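Local coordinates for putative uncharacterized protein (Chaetomium thermophilum var. thermophilum DSM 1495, PDB 5M43) that probably removes phosphate from tyrosine, serine or threonine side chains of proteins, this chain being the phosphatase domain of Yvh1, a protein linked to ribosome assembly, at residues Phe18-Ala23 with Val98-Cys103; Leu55-Asp60 with Pro72-Phe77; Thr112-Tyr117 with Glu144-Thr149. One frame throughout, in Å; residues are numbered along the deposited sequence.

Overall arrangement
All three contacts lie in the dual-specificity phosphatase domain, their centres forming a near-even triangle: about 14 Å from contact 1 to contact 2, 16 Å from contact 1 to contact 3 and 15 Å from contact 2 to contact 3. Along the chain, contact 2 falls between the two segments of contact 1, and contact 3 follows both. Contact 1 lays helix 17-20 on one face of the mixed sheet, at strand 99-102. On the other face, contact 2 sets helix 71-83 against edge strand 53-56 and contact 3 joins helices 109-121 and 135-147. A113, in segment 112-117, meets I74 of contact 2 and V101, which joins strand 99-102 to that side.

Contact 1 (Phe18-Ala23 with Val98-Cys103); sequences FGANRA and VVLVHC
L100 and H102, alternate residues on one face of strand 99-102, close on A20 of the short helix 17-20. The strand belongs to the central sheet of the protein tyrosine phosphatase fold and leads straight into the HCxxGxxR signature, whose first two residues are H102 and C103. V99 makes its backbone bonds to E11 and F13 in the neighbouring strand region, and the chain then turns the side chain of L100 toward the helix. With CG set anti to the backbone N (chi1 166°), L100 brings its CD2 methyl to 3.8 Å from A20 CB, while F13 packs beside it. V101, on the other face, goes to helix 109-121; a branched apolar residue suits that sealed side of the strand.

A20 buries most surface, and H102 and L100 share its methyl about equally. The H102 chi1 of 80° places CG between the backbone N and the carbonyl carbon, and this turns a face of the imidazole to the helix. A20 CB sits over that face, 3.6 Å from the centroid of the H102 ring in a CH-pi contact, and comes to 3.4 Å from H102 CG. Alanine fits well here because a single methyl fills the space above the ring at so close a range. Hydrogen bonds at both nitrogens fix the ring's rotation: NE2 pairs with S36 OG, and ND1 with C103 O. H40 packs against the ring edge-to-face. The tie from histidine to cysteine recurs in related phosphatases, where the equivalent cysteine is the nucleophile; C103 is probably its counterpart. C103 points away from helix 17-20, and its side chain touches R109 and S110. The bond to its carbonyl is fairly straight, H102 ND1 donating to C103 O at 2.9 Å with an N-H...O angle of 161°.

Contact 2 (Leu55-Asp60 with Pro72-Phe77); sequences LSIDID and PKIVRF
L55 and F77 both hold CG anti to the backbone N, at chi1 173° and -176°, and these settings send their side chains past each other in opposite directions. The leucine thereby lays its CB over a face of the aromatic ring, 3.6 Å from F77 CE1. Measured to the centroid of the F77 ring, L55 CB stands 4.0 Å away in a CH-pi contact. The two methyls of L55 continue over to K73, whose chain is extended from CG outward and crosses the leucine. K73 CE is 3.9 Å from L55 CD1 and equally close to CD2. Lysine suits this margin, since its methylenes can cover the leucine while its ammonium is carried on toward the surface.

The contact seats helix 71-83 on the outermost strand, 53-56, of the phosphatase domain's central sheet. L35 of the adjoining strand 33-36 touches L55, I74 and F77, so these apolar side chains share one patch between sheet and helix. A smaller residue such as an alanine in place of F77 would probably leave L55 without the ring beneath its CB and open a gap beside L35.

Two residues further on from L55, I57 takes over the packing. Its CD1 reaches 3.5 Å from I74 CG1, and it lies 3.8 Å from I74 CD1 as well. Isoleucine is apt at both positions, because the longer branch of each spans the distance to the other segment. Behind I74 is A113 of helix 109-121, and beside I57 is H70, just ahead of helix 71-83. Further along the loop, I59 packs on F159, while its carbonyl oxygen takes a hydrogen bond from R109 NH1, the arginine of the phosphatase signature.

Contact 3 (Thr112-Tyr117 with Glu144-Thr149); sequences TAIIAY and EWVRET
V146 meets I114 and I115 of helix 109-121 through a single methyl, and this small cluster is the close-packed part of the contact. V146 CG2, anti to its own carbonyl carbon, lies 3.9 Å from I114 CG2 and 4.0 Å from I115 CG1. The side chains of I115 and V146 meet at about a right angle, so the flank of the isoleucine's branch, rather than its end, takes the methyl. Branched aliphatic residues suit this site: they are rigid on a helix, and no polar atom of these side chains has to be satisfied in the buried interior. The backbones come nearest at I115 CA and V146 CA, 7.6 Å apart, close enough for short side chains to bridge.

The outer side of the 144-149 segment is polar and looser. There E144 is exposed and R147 partly so, and they form a salt bridge one helical turn long, R147 NH1 to E144 OE2 at 2.9 Å. The carboxylate uses its syn lone pair, but the N-H...O angle of 137° makes the bond bent. R147 NE also bonds A153 O, which ties the guanidinium to the following loop. Two helices joined by an aliphatic core and edged with charges are part of the helical layer of the protein tyrosine phosphatase fold, in which helix 109-121 directly follows the phosphate-binding signature loop.

Contact 1 (Phe18-Ala23 with Val98-Cys103)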
ATOM      1  N   PHE A  18      -1.919  15.501  -1.810  1.00 21.39           N
ATOM      2  CA  PHE A  18      -1.957  16.506  -2.868  1.00 21.94           C
ATOM      3  C   PHE A  18      -1.667  15.853  -4.228  1.00 25.43           C
ATOM      4  O   PHE A  18      -2.306  16.212  -5.232  1.00 28.05           O
ATOM      5  CB  PHE A  18      -0.995  17.633  -2.531  1.00 22.78           C
ATOM      6  CG  PHE A  18      -1.324  18.279  -1.181  1.00 24.32           C
ATOM      7  CD1 PHE A  18      -2.586  18.864  -0.945  1.00 28.66           C
ATOM      8  CD2 PHE A  18      -0.390  18.298  -0.162  1.00 26.47           C
ATOM      9  CE1 PHE A  18      -2.891  19.467   0.280  1.00 30.79           C
ATOM     10  CE2 PHE A  18      -0.702  18.964   1.098  1.00 29.65           C
ATOM     11  CZ  PHE A  18      -1.962  19.485   1.295  1.00 29.64           C
ATOM     12  N   GLY A  19      -0.800  14.842  -4.232  1.00 23.10           N
ATOM     13  CA  GLY A  19      -0.529  14.104  -5.466  1.00 20.76           C
ATOM     14  C   GLY A  19      -1.684  13.221  -5.866  1.00 22.91           C
ATOM     15  O   GLY A  19      -2.029  13.149  -7.050  1.00 24.02           O
ATOM     16  N   ALA A  20      -2.363  12.606  -4.869  1.00 20.11           N
ATOM     17  CA  ALA A  20      -3.463  11.706  -5.221  1.00 20.99           C
ATOM     18  C   ALA A  20      -4.657  12.486  -5.767  1.00 25.17           C
ATOM     19  O   ALA A  20      -5.539  11.893  -6.411  1.00 26.58           O
ATOM     20  CB  ALA A  20      -3.909  10.907  -3.993  1.00 21.89           C
ATOM     21  N   ASN A  21      -4.728  13.798  -5.494  1.00 25.24           N
ATOM     22  CA  ASN A  21      -5.812  14.594  -6.036  1.00 26.06           C
ATOM     23  C   ASN A  21      -5.490  15.208  -7.385  1.00 27.94           C
ATOM     24  O   ASN A  21      -6.350  15.897  -7.946  1.00 30.22           O
ATOM     25  CB  ASN A  21      -6.175  15.735  -5.087  1.00 28.69           C
ATOM     26  CG  ASN A  21      -7.087  15.275  -4.047  1.00 34.83           C
ATOM     27  OD1 ASN A  21      -7.743  14.240  -4.178  1.00 35.22           O
ATOM     28  ND2 ASN A  21      -7.171  16.035  -3.012  1.00 35.15           N
ATOM     29  N   ARG A  22      -4.261  15.043  -7.872  1.00 24.47           N
ATOM     30  CA  ARG A  22      -3.825  15.702  -9.110  1.00 25.65           C
ATOM     31  C   ARG A  22      -4.212  14.810 -10.309  1.00 26.28           C
ATOM     32  O   ARG A  22      -3.584  13.767 -10.578  1.00 24.16           O
ATOM     33  CB  ARG A  22      -2.324  15.943  -9.046  1.00 31.04           C
ATOM     34  CG  ARG A  22      -1.899  17.277  -9.562  1.00 40.89           C
ATOM     35  CD  ARG A  22      -0.419  17.623  -9.237  1.00 42.15           C
ATOM     36  NE  ARG A  22      -0.345  18.309  -7.939  1.00 45.48           N
ATOM     37  CZ  ARG A  22       0.410  17.925  -6.902  1.00 45.67           C
ATOM     38  NH1 ARG A  22       1.202  16.857  -6.968  1.00 42.32           N
ATOM     39  NH2 ARG A  22       0.382  18.635  -5.780  1.00 41.58           N
ATOM     40  N   ALA A  23      -5.255  15.227 -11.038  1.00 26.67           N
ATOM     41  CA  ALA A  23      -5.695  14.490 -12.224  1.00 27.59           C
ATOM     42  C   ALA A  23      -4.543  14.230 -13.186  1.00 26.20           C
ATOM     43  O   ALA A  23      -4.461  13.162 -13.796  1.00 24.63           O
ATOM     44  CB  ALA A  23      -6.797  15.262 -12.945  1.00 28.40           C
ATOM     45  N   VAL A  98      -3.546  -0.492 -12.476  1.00 21.18           N
ATOM     46  CA  VAL A  98      -2.455   0.271 -11.883  1.00 19.44           C
ATOM     47  C   VAL A  98      -2.965   0.864 -10.580  1.00 18.66           C
ATOM     48  O   VAL A  98      -3.922   1.658 -10.581  1.00 20.41           O
ATOM     49  CB  VAL A  98      -1.963   1.390 -12.822  1.00 19.06           C
ATOM     50  CG1 VAL A  98      -0.920   2.351 -12.112  1.00 20.56           C
ATOM     51  CG2 VAL A  98      -1.363   0.751 -14.107  1.00 21.72           C
ATOM     52  N   VAL A  99      -2.319   0.511  -9.471  1.00 18.97           N
ATOM     53  CA  VAL A  99      -2.821   0.840  -8.151  1.00 17.14           C
ATOM     54  C   VAL A  99      -1.994   1.934  -7.488  1.00 18.68           C
ATOM     55  O   VAL A  99      -0.765   1.796  -7.350  1.00 18.97           O
ATOM     56  CB  VAL A  99      -2.807  -0.376  -7.222  1.00 18.15           C
ATOM     57  CG1 VAL A  99      -3.341   0.011  -5.799  1.00 17.17           C
ATOM     58  CG2 VAL A  99      -3.644  -1.527  -7.809  1.00 21.38           C
ATOM     59  N   LEU A 100      -2.672   2.996  -7.042  1.00 19.42           N
ATOM     60  CA  LEU A 100      -2.073   4.028  -6.178  1.00 18.83           C
ATOM     61  C   LEU A 100      -2.561   3.772  -4.763  1.00 19.58           C
ATOM     62  O   LEU A 100      -3.769   3.649  -4.562  1.00 19.88           O
ATOM     63  CB  LEU A 100      -2.494   5.437  -6.594  1.00 19.99           C
ATOM     64  CG  LEU A 100      -2.192   6.534  -5.560  1.00 20.51           C
ATOM     65  CD1 LEU A 100      -0.644   6.711  -5.387  1.00 21.45           C
ATOM     66  CD2 LEU A 100      -2.842   7.861  -6.069  1.00 20.83           C
ATOM     67  N   VAL A 101      -1.634   3.759  -3.804  1.00 17.05           N
ATOM     68  CA  VAL A 101      -1.969   3.742  -2.386  1.00 16.65           C
ATOM     69  C   VAL A 101      -1.507   5.087  -1.855  1.00 17.69           C
ATOM     70  O   VAL A 101      -0.322   5.436  -1.978  1.00 18.80           O
ATOM     71  CB  VAL A 101      -1.297   2.580  -1.641  1.00 16.24           C
ATOM     72  CG1 VAL A 101      -1.743   2.578  -0.101  1.00 18.22           C
ATOM     73  CG2 VAL A 101      -1.635   1.209  -2.292  1.00 17.28           C
ATOM     74  N   HIS A 102      -2.407   5.854  -1.252  1.00 18.65           N
ATOM     75  CA  HIS A 102      -1.947   7.142  -0.726  1.00 19.37           C
ATOM     76  C   HIS A 102      -2.469   7.392   0.689  1.00 20.38           C
ATOM     77  O   HIS A 102      -3.431   6.773   1.150  1.00 21.23           O
ATOM     78  CB  HIS A 102      -2.404   8.358  -1.616  1.00 21.59           C
ATOM     79  CG  HIS A 102      -3.822   8.764  -1.344  1.00 21.95           C
ATOM     80  ND1 HIS A 102      -4.153   9.753  -0.433  1.00 22.43           N
ATOM     81  CD2 HIS A 102      -5.002   8.292  -1.841  1.00 21.26           C
ATOM     82  CE1 HIS A 102      -5.463   9.868  -0.383  1.00 23.96           C
ATOM     83  NE2 HIS A 102      -5.998   9.016  -1.237  1.00 22.03           N
ATOM     84  N   CYS A 103      -1.892   8.401   1.345  1.00 18.99           N
ATOM     85  CA  CYS A 103      -2.430   8.855   2.634  1.00 19.28           C
ATOM     86  C   CYS A 103      -2.274  10.373   2.674  1.00 20.44           C
ATOM     87  O   CYS A 103      -2.491  11.012   1.639  1.00 25.18           O
ATOM     88  CB  CYS A 103      -1.735   8.178   3.834  1.00 23.12           C
ATOM     89  SG  CYS A 103       0.082   8.258   3.889  1.00 23.42           S
TER

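Contact 2 (Leu55-Asp60 with Pro72-Phe77)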
ATOM      1  N   LEU A  55     -11.175   2.724  -2.737  1.00 24.78           N
ATOM      2  CA  LEU A  55     -11.462   2.282  -1.378  1.00 27.82           C
ATOM      3  C   LEU A  55     -10.793   3.251  -0.418  1.00 28.24           C
ATOM      4  O   LEU A  55      -9.598   3.526  -0.571  1.00 26.74           O
ATOM      5  CB  LEU A  55     -10.955   0.853  -1.135  1.00 27.45           C
ATOM      6  CG  LEU A  55     -11.055   0.340   0.311  1.00 30.68           C
ATOM      7  CD1 LEU A  55     -12.524   0.251   0.709  1.00 30.73           C
ATOM      8  CD2 LEU A  55     -10.396  -1.065   0.478  1.00 32.05           C
ATOM      9  N   SER A  56     -11.558   3.790   0.530  1.00 27.77           N
ATOM     10  CA  SER A  56     -11.017   4.641   1.595  1.00 27.31           C
ATOM     11  C   SER A  56     -11.243   4.021   2.967  1.00 30.27           C
ATOM     12  O   SER A  56     -12.354   3.561   3.309  1.00 32.93           O
ATOM     13  CB  SER A  56     -11.599   6.067   1.544  1.00 27.78           C
ATOM     14  OG  SER A  56     -11.285   6.782   2.740  1.00 30.55           O
ATOM     15  N   ILE A  57     -10.188   4.021   3.766  1.00 28.30           N
ATOM     16  CA  ILE A  57     -10.228   3.552   5.139  1.00 30.51           C
ATOM     17  C   ILE A  57      -9.922   4.725   6.051  1.00 29.40           C
ATOM     18  O   ILE A  57      -8.874   5.370   5.905  1.00 28.42           O
ATOM     19  CB  ILE A  57      -9.215   2.423   5.344  1.00 32.60           C
ATOM     20  CG1 ILE A  57      -9.656   1.204   4.521  1.00 36.15           C
ATOM     21  CG2 ILE A  57      -9.136   2.011   6.832  1.00 32.25           C
ATOM     22  CD1 ILE A  57      -8.547   0.183   4.405  1.00 35.25           C
ATOM     23  N   ASP A  58     -10.818   4.982   7.014  1.00 28.53           N
ATOM     24  CA  ASP A  58     -10.681   6.132   7.892  1.00 30.54           C
ATOM     25  C   ASP A  58      -9.736   5.749   9.024  1.00 33.62           C
ATOM     26  O   ASP A  58     -10.138   5.069   9.983  1.00 31.32           O
ATOM     27  CB  ASP A  58     -12.056   6.539   8.417  1.00 34.83           C
ATOM     28  CG  ASP A  58     -12.013   7.762   9.255  1.00 38.88           C
ATOM     29  OD1 ASP A  58     -13.043   8.045   9.907  1.00 45.16           O
ATOM     30  OD2 ASP A  58     -10.969   8.405   9.325  1.00 36.14           O
ATOM     31  N   ILE A  59      -8.469   6.152   8.926  1.00 31.21           N
ATOM     32  CA  ILE A  59      -7.522   5.910  10.015  1.00 31.20           C
ATOM     33  C   ILE A  59      -6.555   7.070  10.090  1.00 28.73           C
ATOM     34  O   ILE A  59      -6.217   7.683   9.070  1.00 27.05           O
ATOM     35  CB  ILE A  59      -6.756   4.573   9.827  1.00 31.33           C
ATOM     36  CG1 ILE A  59      -5.833   4.227  10.999  1.00 31.76           C
ATOM     37  CG2 ILE A  59      -5.992   4.545   8.542  1.00 26.61           C
ATOM     38  CD1 ILE A  59      -5.210   2.794  10.882  1.00 35.34           C
ATOM     39  N   ASP A  60      -6.134   7.369  11.304  1.00 30.11           N
ATOM     40  CA  ASP A  60      -5.179   8.428  11.570  1.00 29.11           C
ATOM     41  C   ASP A  60      -3.778   7.870  11.668  1.00 27.64           C
ATOM     42  O   ASP A  60      -3.570   6.676  11.908  1.00 27.46           O
ATOM     43  CB  ASP A  60      -5.518   9.140  12.886  1.00 31.91           C
ATOM     44  CG  ASP A  60      -6.532  10.239  12.726  1.00 48.64           C
ATOM     45  OD1 ASP A  60      -7.147  10.375  11.635  1.00 50.06           O
ATOM     46  OD2 ASP A  60      -6.733  10.971  13.758  1.00 53.42           O
ATOM     47  N   PRO A  72      -5.980  -7.411   5.807  1.00 22.77           N
ATOM     48  CA  PRO A  72      -6.482  -8.353   4.782  1.00 23.43           C
ATOM     49  C   PRO A  72      -7.210  -7.641   3.654  1.00 24.94           C
ATOM     50  O   PRO A  72      -6.945  -7.909   2.463  1.00 25.92           O
ATOM     51  CB  PRO A  72      -7.393  -9.289   5.593  1.00 24.13           C
ATOM     52  CG  PRO A  72      -6.727  -9.361   7.003  1.00 24.56           C
ATOM     53  CD  PRO A  72      -6.331  -7.845   7.186  1.00 23.17           C
ATOM     54  N   LYS A  73      -8.142  -6.740   3.989  1.00 24.95           N
ATOM     55  CA  LYS A  73      -8.886  -6.016   2.962  1.00 24.21           C
ATOM     56  C   LYS A  73      -7.980  -5.155   2.097  1.00 26.60           C
ATOM     57  O   LYS A  73      -8.179  -5.040   0.870  1.00 26.39           O
ATOM     58  CB  LYS A  73      -9.940  -5.137   3.641  1.00 29.73           C
ATOM     59  CG  LYS A  73     -10.871  -4.461   2.674  1.00 35.48           C
ATOM     60  CD  LYS A  73     -11.984  -3.634   3.361  1.00 41.02           C
ATOM     61  CE  LYS A  73     -13.090  -3.246   2.341  1.00 44.21           C
ATOM     62  NZ  LYS A  73     -14.305  -2.605   2.942  1.00 47.71           N
ATOM     63  N   ILE A  74      -7.006  -4.503   2.733  1.00 22.62           N
ATOM     64  CA  ILE A  74      -6.012  -3.685   2.020  1.00 20.86           C
ATOM     65  C   ILE A  74      -5.244  -4.511   1.007  1.00 21.54           C
ATOM     66  O   ILE A  74      -5.125  -4.127  -0.163  1.00 22.09           O
ATOM     67  CB  ILE A  74      -5.070  -3.044   3.045  1.00 23.21           C
ATOM     68  CG1 ILE A  74      -5.812  -1.868   3.623  1.00 23.02           C
ATOM     69  CG2 ILE A  74      -3.724  -2.624   2.366  1.00 21.68           C
ATOM     70  CD1 ILE A  74      -5.072  -1.182   4.803  1.00 23.38           C
ATOM     71  N   VAL A  75      -4.675  -5.626   1.455  1.00 20.52           N
ATOM     72  CA  VAL A  75      -3.888  -6.484   0.564  1.00 20.05           C
ATOM     73  C   VAL A  75      -4.746  -7.048  -0.570  1.00 21.45           C
ATOM     74  O   VAL A  75      -4.302  -7.081  -1.735  1.00 23.44           O
ATOM     75  CB  VAL A  75      -3.195  -7.582   1.395  1.00 24.44           C
ATOM     76  CG1 VAL A  75      -2.540  -8.634   0.531  1.00 28.10           C
ATOM     77  CG2 VAL A  75      -2.144  -6.956   2.322  1.00 21.48           C
ATOM     78  N   ARG A  76      -5.966  -7.506  -0.266  1.00 22.89           N
ATOM     79  CA  ARG A  76      -6.874  -7.992  -1.319  1.00 22.38           C
ATOM     80  C   ARG A  76      -7.198  -6.891  -2.336  1.00 23.22           C
ATOM     81  O   ARG A  76      -7.247  -7.156  -3.550  1.00 23.59           O
ATOM     82  CB  ARG A  76      -8.151  -8.574  -0.704  1.00 23.37           C
ATOM     83  CG  ARG A  76      -7.887  -9.902   0.021  1.00 28.40           C
ATOM     84  CD  ARG A  76      -9.195 -10.621   0.349  1.00 34.66           C
ATOM     85  NE  ARG A  76     -10.032  -9.774   1.186  1.00 39.62           N
ATOM     86  CZ  ARG A  76     -10.133  -9.893   2.513  1.00 43.42           C
ATOM     87  NH1 ARG A  76      -9.470 -10.857   3.166  1.00 45.78           N
ATOM     88  NH2 ARG A  76     -10.915  -9.048   3.182  1.00 40.88           N
ATOM     89  N   PHE A  77      -7.375  -5.636  -1.883  1.00 21.33           N
ATOM     90  CA  PHE A  77      -7.653  -4.548  -2.818  1.00 22.39           C
ATOM     91  C   PHE A  77      -6.479  -4.315  -3.769  1.00 22.82           C
ATOM     92  O   PHE A  77      -6.651  -4.232  -4.994  1.00 24.17           O
ATOM     93  CB  PHE A  77      -7.931  -3.231  -2.074  1.00 22.79           C
ATOM     94  CG  PHE A  77      -8.302  -2.129  -2.981  1.00 24.60           C
ATOM     95  CD1 PHE A  77      -9.651  -1.940  -3.325  1.00 25.91           C
ATOM     96  CD2 PHE A  77      -7.308  -1.243  -3.467  1.00 22.05           C
ATOM     97  CE1 PHE A  77     -10.030  -0.882  -4.177  1.00 28.24           C
ATOM     98  CE2 PHE A  77      -7.662  -0.175  -4.341  1.00 22.66           C
ATOM     99  CZ  PHE A  77      -9.047  -0.007  -4.684  1.00 22.91           C
TER

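Contact 3 (Thr112-Tyr117 with Glu144-Thr149)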
ATOM      1  N   THR A 112       2.605   1.696   5.219  1.00 19.30           N
ATOM      2  CA  THR A 112       2.261   0.478   5.954  1.00 17.65           C
ATOM      3  C   THR A 112       1.422  -0.469   5.111  1.00 19.93           C
ATOM      4  O   THR A 112       1.652  -1.695   5.097  1.00 18.16           O
ATOM      5  CB  THR A 112       1.531   0.879   7.244  1.00 18.34           C
ATOM      6  OG1 THR A 112       2.419   1.631   8.075  1.00 19.92           O
ATOM      7  CG2 THR A 112       1.032  -0.421   7.999  1.00 20.49           C
ATOM      8  N   ALA A 113       0.441   0.078   4.394  1.00 17.77           N
ATOM      9  CA  ALA A 113      -0.368  -0.775   3.513  1.00 18.55           C
ATOM     10  C   ALA A 113       0.474  -1.441   2.436  1.00 19.88           C
ATOM     11  O   ALA A 113       0.271  -2.635   2.147  1.00 19.94           O
ATOM     12  CB  ALA A 113      -1.482   0.077   2.886  1.00 20.14           C
ATOM     13  N   ILE A 114       1.409  -0.696   1.841  1.00 18.60           N
ATOM     14  CA  ILE A 114       2.248  -1.277   0.780  1.00 15.98           C
ATOM     15  C   ILE A 114       3.142  -2.347   1.358  1.00 17.68           C
ATOM     16  O   ILE A 114       3.310  -3.406   0.761  1.00 17.77           O
ATOM     17  CB  ILE A 114       3.057  -0.171   0.100  1.00 18.65           C
ATOM     18  CG1 ILE A 114       2.053   0.590  -0.773  1.00 25.31           C
ATOM     19  CG2 ILE A 114       4.285  -0.796  -0.667  1.00 18.82           C
ATOM     20  CD1 ILE A 114       2.639   1.652  -1.578  1.00 29.67           C
ATOM     21  N   ILE A 115       3.747  -2.083   2.527  1.00 18.66           N
ATOM     22  CA  ILE A 115       4.597  -3.088   3.140  1.00 17.33           C
ATOM     23  C   ILE A 115       3.788  -4.357   3.425  1.00 19.55           C
ATOM     24  O   ILE A 115       4.278  -5.472   3.232  1.00 19.80           O
ATOM     25  CB  ILE A 115       5.269  -2.524   4.399  1.00 18.29           C
ATOM     26  CG1 ILE A 115       6.317  -1.463   3.988  1.00 17.53           C
ATOM     27  CG2 ILE A 115       5.858  -3.672   5.252  1.00 21.10           C
ATOM     28  CD1 ILE A 115       6.849  -0.819   5.278  1.00 18.58           C
ATOM     29  N   ALA A 116       2.550  -4.207   3.940  1.00 17.68           N
ATOM     30  CA  ALA A 116       1.745  -5.400   4.203  1.00 17.76           C
ATOM     31  C   ALA A 116       1.556  -6.236   2.945  1.00 19.09           C
ATOM     32  O   ALA A 116       1.591  -7.471   3.003  1.00 21.26           O
ATOM     33  CB  ALA A 116       0.377  -4.999   4.759  1.00 20.84           C
ATOM     34  N   TYR A 117       1.322  -5.564   1.814  1.00 18.66           N
ATOM     35  CA  TYR A 117       1.180  -6.275   0.550  1.00 19.71           C
ATOM     36  C   TYR A 117       2.498  -6.925   0.149  1.00 20.00           C
ATOM     37  O   TYR A 117       2.515  -8.101  -0.265  1.00 19.92           O
ATOM     38  CB  TYR A 117       0.676  -5.279  -0.493  1.00 17.58           C
ATOM     39  CG  TYR A 117       0.850  -5.813  -1.914  1.00 18.17           C
ATOM     40  CD1 TYR A 117      -0.051  -6.665  -2.474  1.00 19.62           C
ATOM     41  CD2 TYR A 117       1.948  -5.414  -2.667  1.00 20.21           C
ATOM     42  CE1 TYR A 117       0.150  -7.158  -3.779  1.00 20.00           C
ATOM     43  CE2 TYR A 117       2.160  -5.848  -3.973  1.00 19.47           C
ATOM     44  CZ  TYR A 117       1.217  -6.691  -4.548  1.00 19.54           C
ATOM     45  OH  TYR A 117       1.416  -7.204  -5.819  1.00 21.28           O
ATOM     46  N   GLU A 144      12.923  -0.730   3.766  1.00 22.51           N
ATOM     47  CA  GLU A 144      14.050  -0.221   2.966  1.00 23.23           C
ATOM     48  C   GLU A 144      13.804  -0.423   1.476  1.00 22.87           C
ATOM     49  O   GLU A 144      14.225   0.406   0.640  1.00 24.74           O
ATOM     50  CB  GLU A 144      15.342  -0.911   3.367  1.00 26.87           C
ATOM     51  CG  GLU A 144      15.759  -0.638   4.780  1.00 31.05           C
ATOM     52  CD  GLU A 144      15.876   0.846   4.997  1.00 34.87           C
ATOM     53  OE1 GLU A 144      16.484   1.545   4.140  1.00 33.15           O
ATOM     54  OE2 GLU A 144      15.339   1.335   5.987  1.00 30.05           O
ATOM     55  N   TRP A 145      13.073  -1.481   1.127  1.00 21.73           N
ATOM     56  CA  TRP A 145      12.682  -1.665  -0.278  1.00 22.07           C
ATOM     57  C   TRP A 145      11.821  -0.504  -0.769  1.00 21.19           C
ATOM     58  O   TRP A 145      12.062   0.079  -1.840  1.00 21.55           O
ATOM     59  CB  TRP A 145      11.933  -3.007  -0.399  1.00 20.69           C
ATOM     60  CG  TRP A 145      11.535  -3.357  -1.838  1.00 19.24           C
ATOM     61  CD1 TRP A 145      10.418  -2.953  -2.513  1.00 19.82           C
ATOM     62  CD2 TRP A 145      12.254  -4.189  -2.702  1.00 23.10           C
ATOM     63  NE1 TRP A 145      10.399  -3.521  -3.788  1.00 20.27           N
ATOM     64  CE2 TRP A 145      11.526  -4.273  -3.921  1.00 21.40           C
ATOM     65  CE3 TRP A 145      13.457  -4.881  -2.577  1.00 25.81           C
ATOM     66  CZ2 TRP A 145      11.959  -5.050  -5.023  1.00 24.17           C
ATOM     67  CZ3 TRP A 145      13.903  -5.661  -3.709  1.00 30.00           C
ATOM     68  CH2 TRP A 145      13.140  -5.734  -4.882  1.00 28.13           C
ATOM     69  N   VAL A 146      10.809  -0.133   0.023  1.00 19.36           N
ATOM     70  CA  VAL A 146       9.969   1.000  -0.324  1.00 20.34           C
ATOM     71  C   VAL A 146      10.814   2.266  -0.429  1.00 21.10           C
ATOM     72  O   VAL A 146      10.620   3.062  -1.350  1.00 20.27           O
ATOM     73  CB  VAL A 146       8.842   1.181   0.709  1.00 18.03           C
ATOM     74  CG1 VAL A 146       8.049   2.457   0.435  1.00 19.82           C
ATOM     75  CG2 VAL A 146       7.891  -0.071   0.590  1.00 17.35           C
ATOM     76  N   ARG A 147      11.738   2.464   0.514  1.00 19.44           N
ATOM     77  CA  ARG A 147      12.550   3.694   0.567  1.00 19.42           C
ATOM     78  C   ARG A 147      13.430   3.846  -0.684  1.00 19.49           C
ATOM     79  O   ARG A 147      13.913   4.978  -0.961  1.00 21.67           O
ATOM     80  CB  ARG A 147      13.440   3.685   1.803  1.00 21.72           C
ATOM     81  CG  ARG A 147      12.650   4.127   3.029  1.00 21.93           C
ATOM     82  CD  ARG A 147      13.432   3.877   4.298  1.00 25.75           C
ATOM     83  NE  ARG A 147      12.750   4.560   5.393  1.00 23.53           N
ATOM     84  CZ  ARG A 147      13.156   4.520   6.646  1.00 27.54           C
ATOM     85  NH1 ARG A 147      14.237   3.795   6.983  1.00 29.27           N
ATOM     86  NH2 ARG A 147      12.499   5.217   7.575  1.00 28.58           N
ATOM     87  N   GLU A 148      13.629   2.777  -1.466  0.54 20.50           N
ATOM     88  CA  GLU A 148      14.414   2.946  -2.679  0.54 22.26           C
ATOM     89  C   GLU A 148      13.742   3.875  -3.681  0.54 21.46           C
ATOM     90  O   GLU A 148      14.441   4.476  -4.515  0.54 20.81           O
ATOM     91  CB  GLU A 148      14.709   1.580  -3.318  0.54 24.07           C
ATOM     92  CG  GLU A 148      15.587   0.727  -2.428  0.54 25.67           C
ATOM     93  CD  GLU A 148      16.127  -0.494  -3.119  0.54 29.09           C
ATOM     94  OE1 GLU A 148      16.612  -0.365  -4.259  0.54 29.94           O
ATOM     95  OE2 GLU A 148      16.074  -1.582  -2.504  0.54 32.26           O
ATOM     96  N   THR A 149      12.420   4.002  -3.651  1.00 20.81           N
ATOM     97  CA  THR A 149      11.754   4.971  -4.521  1.00 19.39           C
ATOM     98  C   THR A 149      10.889   5.966  -3.780  1.00 19.19           C
ATOM     99  O   THR A 149      10.487   6.971  -4.401  1.00 20.16           O
ATOM    100  CB  THR A 149      10.883   4.309  -5.592  1.00 18.33           C
ATOM    101  OG1 THR A 149       9.801   3.605  -4.938  1.00 19.76           O
ATOM    102  CG2 THR A 149      11.694   3.348  -6.428  1.00 18.56           C
TER